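Local structure of ABC transporter, periplasmic solute-binding protein (Rhizobium meliloti, 4WED) at residues Ile240-Leu251 with Val494-Val504. The protein probably serves as the periplasmic receptor of an ABC transporter, binding a peptide-like, nickel-containing or related solute for delivery to the membrane permease. Sequence-based numbering, arbitrary orientation.
Sequences IDLVGGFWIAPL and VPSIWAHSKRV
R503 grips the carboxylate of D241 side-on: NE reaches OD1 at 2.9 Å in an almost straight bond (177°), and NH2 reaches OD2 at 3.0 Å. Both oxygens are met on their syn sides, although the carboxylate and guanidinium planes stand 37° apart. The anti lone pair of OD1 takes the S501 hydroxyl, OG lying 2.8 Å away; together with the two-nitrogen grip of R503, this would restrict carboxylate rotation. An asparagine at D241 would probably lose the salt bridge and leave the R503 guanidinium without this countercharge. V243 and A499 form an antiparallel hydrogen-bonded pair, V243 N to A499 O and A499 N to V243 O both at 2.9 Å. With CG anti to its carbonyl carbon, the W498 indole lies along the G244-G245 backbone: G244 CA sits 4.0 Å from the six-membered-ring centroid, 17° off the normal, a CH-pi contact, and a CB there would clash with CD2. I248 CD1 meets the ring edge at W498 CH2, 3.9 Å. Strand 242-244 joins sequence-distant strand 488-500 in one antiparallel sheet of this family 5 fold; V243 and A499 pack on L235 of helix 228-237, L242 and W498 touch F507, and R39 N of strand 37-42 bonds D241 OD2.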
# COMPACT_ATOMS: atom_id res chain seq x y z
N ILE A 240 5.78 -18.86 -18.61
CA ILE A 240 4.77 -18.16 -17.82
C ILE A 240 4.04 -17.07 -18.62
O ILE A 240 4.50 -16.62 -19.66
CB ILE A 240 5.33 -17.55 -16.53
CG1 ILE A 240 6.46 -16.57 -16.82
CG2 ILE A 240 5.75 -18.66 -15.57
CD1 ILE A 240 6.89 -15.81 -15.60
N ASP A 241 2.86 -16.72 -18.12
CA ASP A 241 2.04 -15.68 -18.70
C ASP A 241 2.12 -14.37 -17.96
O ASP A 241 1.78 -13.37 -18.51
CB ASP A 241 0.57 -16.08 -18.70
CG ASP A 241 0.32 -17.30 -19.52
OD1 ASP A 241 0.61 -17.29 -20.75
OD2 ASP A 241 -0.20 -18.26 -18.93
N LEU A 242 2.58 -14.40 -16.72
CA LEU A 242 2.44 -13.27 -15.82
C LEU A 242 3.57 -13.09 -14.82
O LEU A 242 3.97 -14.02 -14.16
CB LEU A 242 1.16 -13.48 -15.04
CG LEU A 242 0.36 -12.23 -14.77
CD1 LEU A 242 0.11 -11.44 -16.05
CD2 LEU A 242 -0.93 -12.67 -14.12
N VAL A 243 4.09 -11.88 -14.71
CA VAL A 243 5.15 -11.63 -13.74
C VAL A 243 4.93 -10.24 -13.16
O VAL A 243 4.37 -9.36 -13.83
CB VAL A 243 6.53 -11.77 -14.41
CG1 VAL A 243 6.69 -10.78 -15.54
CG2 VAL A 243 7.67 -11.66 -13.39
N GLY A 244 5.32 -10.06 -11.89
CA GLY A 244 5.18 -8.77 -11.19
C GLY A 244 4.69 -8.90 -9.77
O GLY A 244 4.30 -10.00 -9.32
N GLY A 245 4.69 -7.78 -9.06
CA GLY A 245 4.07 -7.69 -7.73
C GLY A 245 5.13 -7.67 -6.67
O GLY A 245 5.91 -8.61 -6.61
N PHE A 246 5.18 -6.62 -5.86
CA PHE A 246 6.14 -6.51 -4.74
C PHE A 246 6.20 -7.74 -3.86
O PHE A 246 7.28 -8.14 -3.43
CB PHE A 246 5.85 -5.31 -3.84
CG PHE A 246 6.37 -4.01 -4.39
CD1 PHE A 246 7.74 -3.75 -4.42
CD2 PHE A 246 5.48 -3.04 -4.87
CE1 PHE A 246 8.22 -2.54 -4.93
CE2 PHE A 246 5.95 -1.83 -5.37
CZ PHE A 246 7.32 -1.58 -5.40
N TRP A 247 5.05 -8.33 -3.58
CA TRP A 247 4.99 -9.48 -2.68
C TRP A 247 4.53 -10.72 -3.40
O TRP A 247 3.84 -11.58 -2.82
CB TRP A 247 4.06 -9.17 -1.49
CG TRP A 247 4.49 -7.96 -0.81
CD1 TRP A 247 3.80 -6.80 -0.68
CD2 TRP A 247 5.78 -7.73 -0.25
NE1 TRP A 247 4.56 -5.87 -0.03
CE2 TRP A 247 5.78 -6.42 0.25
CE3 TRP A 247 6.92 -8.52 -0.09
CZ2 TRP A 247 6.89 -5.87 0.90
CZ3 TRP A 247 8.02 -7.99 0.56
CH2 TRP A 247 8.00 -6.67 1.04
N ILE A 248 4.90 -10.82 -4.66
CA ILE A 248 4.56 -11.99 -5.45
C ILE A 248 5.81 -12.38 -6.26
O ILE A 248 6.46 -13.37 -5.96
CB ILE A 248 3.32 -11.69 -6.32
CG1 ILE A 248 2.09 -11.40 -5.44
CG2 ILE A 248 3.03 -12.82 -7.29
CD1 ILE A 248 0.96 -10.71 -6.19
N ALA A 249 6.15 -11.58 -7.26
CA ALA A 249 7.31 -11.85 -8.11
C ALA A 249 7.84 -10.54 -8.68
O ALA A 249 7.59 -10.22 -9.83
CB ALA A 249 6.93 -12.81 -9.24
N PRO A 250 8.56 -9.76 -7.84
CA PRO A 250 8.90 -8.41 -8.23
C PRO A 250 9.62 -8.34 -9.58
O PRO A 250 10.27 -9.27 -10.02
CB PRO A 250 9.84 -7.96 -7.11
CG PRO A 250 9.53 -8.83 -5.96
CD PRO A 250 9.24 -10.15 -6.60
N LEU A 251 9.50 -7.18 -10.20
CA LEU A 251 10.01 -6.95 -11.52
C LEU A 251 10.47 -5.51 -11.53
O LEU A 251 9.65 -4.60 -11.60
CB LEU A 251 8.84 -7.16 -12.47
CG LEU A 251 9.02 -6.87 -13.94
CD1 LEU A 251 9.80 -7.99 -14.58
CD2 LEU A 251 7.65 -6.75 -14.59
N VAL A 494 5.55 5.43 -6.22
CA VAL A 494 6.36 4.26 -6.54
C VAL A 494 5.55 3.30 -7.42
O VAL A 494 4.61 2.67 -6.95
CB VAL A 494 6.78 3.56 -5.24
CG1 VAL A 494 7.56 2.28 -5.50
CG2 VAL A 494 7.62 4.51 -4.38
N PRO A 495 5.93 3.14 -8.70
CA PRO A 495 5.04 2.38 -9.58
C PRO A 495 5.14 0.87 -9.33
O PRO A 495 6.08 0.39 -8.71
CB PRO A 495 5.58 2.71 -10.94
CG PRO A 495 7.06 2.74 -10.70
CD PRO A 495 7.27 3.27 -9.30
N SER A 496 4.13 0.16 -9.82
CA SER A 496 4.05 -1.29 -9.69
C SER A 496 3.93 -1.84 -11.08
O SER A 496 3.04 -1.46 -11.85
CB SER A 496 2.82 -1.70 -8.88
OG SER A 496 2.85 -3.08 -8.53
N ILE A 497 4.83 -2.74 -11.40
CA ILE A 497 5.03 -3.13 -12.77
C ILE A 497 4.76 -4.60 -12.94
O ILE A 497 5.33 -5.43 -12.24
CB ILE A 497 6.45 -2.83 -13.20
CG1 ILE A 497 6.73 -1.34 -13.00
CG2 ILE A 497 6.68 -3.24 -14.66
CD1 ILE A 497 8.22 -1.04 -12.90
N TRP A 498 3.86 -4.89 -13.88
CA TRP A 498 3.52 -6.25 -14.28
C TRP A 498 3.85 -6.45 -15.74
O TRP A 498 3.87 -5.49 -16.50
CB TRP A 498 2.04 -6.52 -14.03
CG TRP A 498 1.72 -6.68 -12.57
CD1 TRP A 498 1.60 -5.69 -11.63
CD2 TRP A 498 1.49 -7.90 -11.89
NE1 TRP A 498 1.32 -6.23 -10.39
CE2 TRP A 498 1.25 -7.59 -10.52
CE3 TRP A 498 1.49 -9.24 -12.28
CZ2 TRP A 498 0.97 -8.58 -9.58
CZ3 TRP A 498 1.23 -10.22 -11.34
CH2 TRP A 498 0.96 -9.89 -10.00
N ALA A 499 4.20 -7.67 -16.13
CA ALA A 499 4.20 -8.02 -17.54
C ALA A 499 3.43 -9.30 -17.76
O ALA A 499 3.45 -10.17 -16.91
CB ALA A 499 5.60 -8.12 -18.08
N HIS A 500 2.73 -9.38 -18.89
CA HIS A 500 2.07 -10.60 -19.34
C HIS A 500 2.43 -10.96 -20.77
O HIS A 500 3.05 -10.17 -21.52
CB HIS A 500 0.54 -10.48 -19.27
CG HIS A 500 -0.05 -9.37 -20.08
ND1 HIS A 500 -0.20 -9.42 -21.46
CD2 HIS A 500 -0.58 -8.18 -19.70
CE1 HIS A 500 -0.76 -8.30 -21.88
NE2 HIS A 500 -1.02 -7.54 -20.83
N SER A 501 2.01 -12.16 -21.15
CA SER A 501 2.28 -12.65 -22.48
C SER A 501 1.22 -12.10 -23.42
O SER A 501 0.20 -11.55 -22.98
CB SER A 501 2.33 -14.18 -22.50
OG SER A 501 1.20 -14.76 -21.89
N LYS A 502 1.50 -12.24 -24.70
CA LYS A 502 0.63 -11.81 -25.76
C LYS A 502 -0.77 -12.42 -25.65
O LYS A 502 -1.73 -11.77 -26.02
CB LYS A 502 1.25 -12.18 -27.12
N ARG A 503 -0.89 -13.65 -25.17
CA ARG A 503 -2.20 -14.32 -25.19
C ARG A 503 -3.12 -13.84 -24.05
O ARG A 503 -4.34 -14.07 -24.10
CB ARG A 503 -2.06 -15.86 -25.19
CG ARG A 503 -1.79 -16.50 -23.83
CD ARG A 503 -1.42 -17.99 -23.92
NE ARG A 503 -1.25 -18.58 -22.59
CZ ARG A 503 -1.90 -19.66 -22.11
NH1 ARG A 503 -2.78 -20.36 -22.84
NH2 ARG A 503 -1.64 -20.07 -20.87
N VAL A 504 -2.56 -13.20 -23.03
CA VAL A 504 -3.38 -12.67 -21.93
C VAL A 504 -4.14 -11.38 -22.32
O VAL A 504 -3.53 -10.32 -22.61
CB VAL A 504 -2.56 -12.42 -20.65
CG1 VAL A 504 -3.43 -11.75 -19.58
CG2 VAL A 504 -1.98 -13.73 -20.14
O HOH W 1 6.89 -5.55 -9.25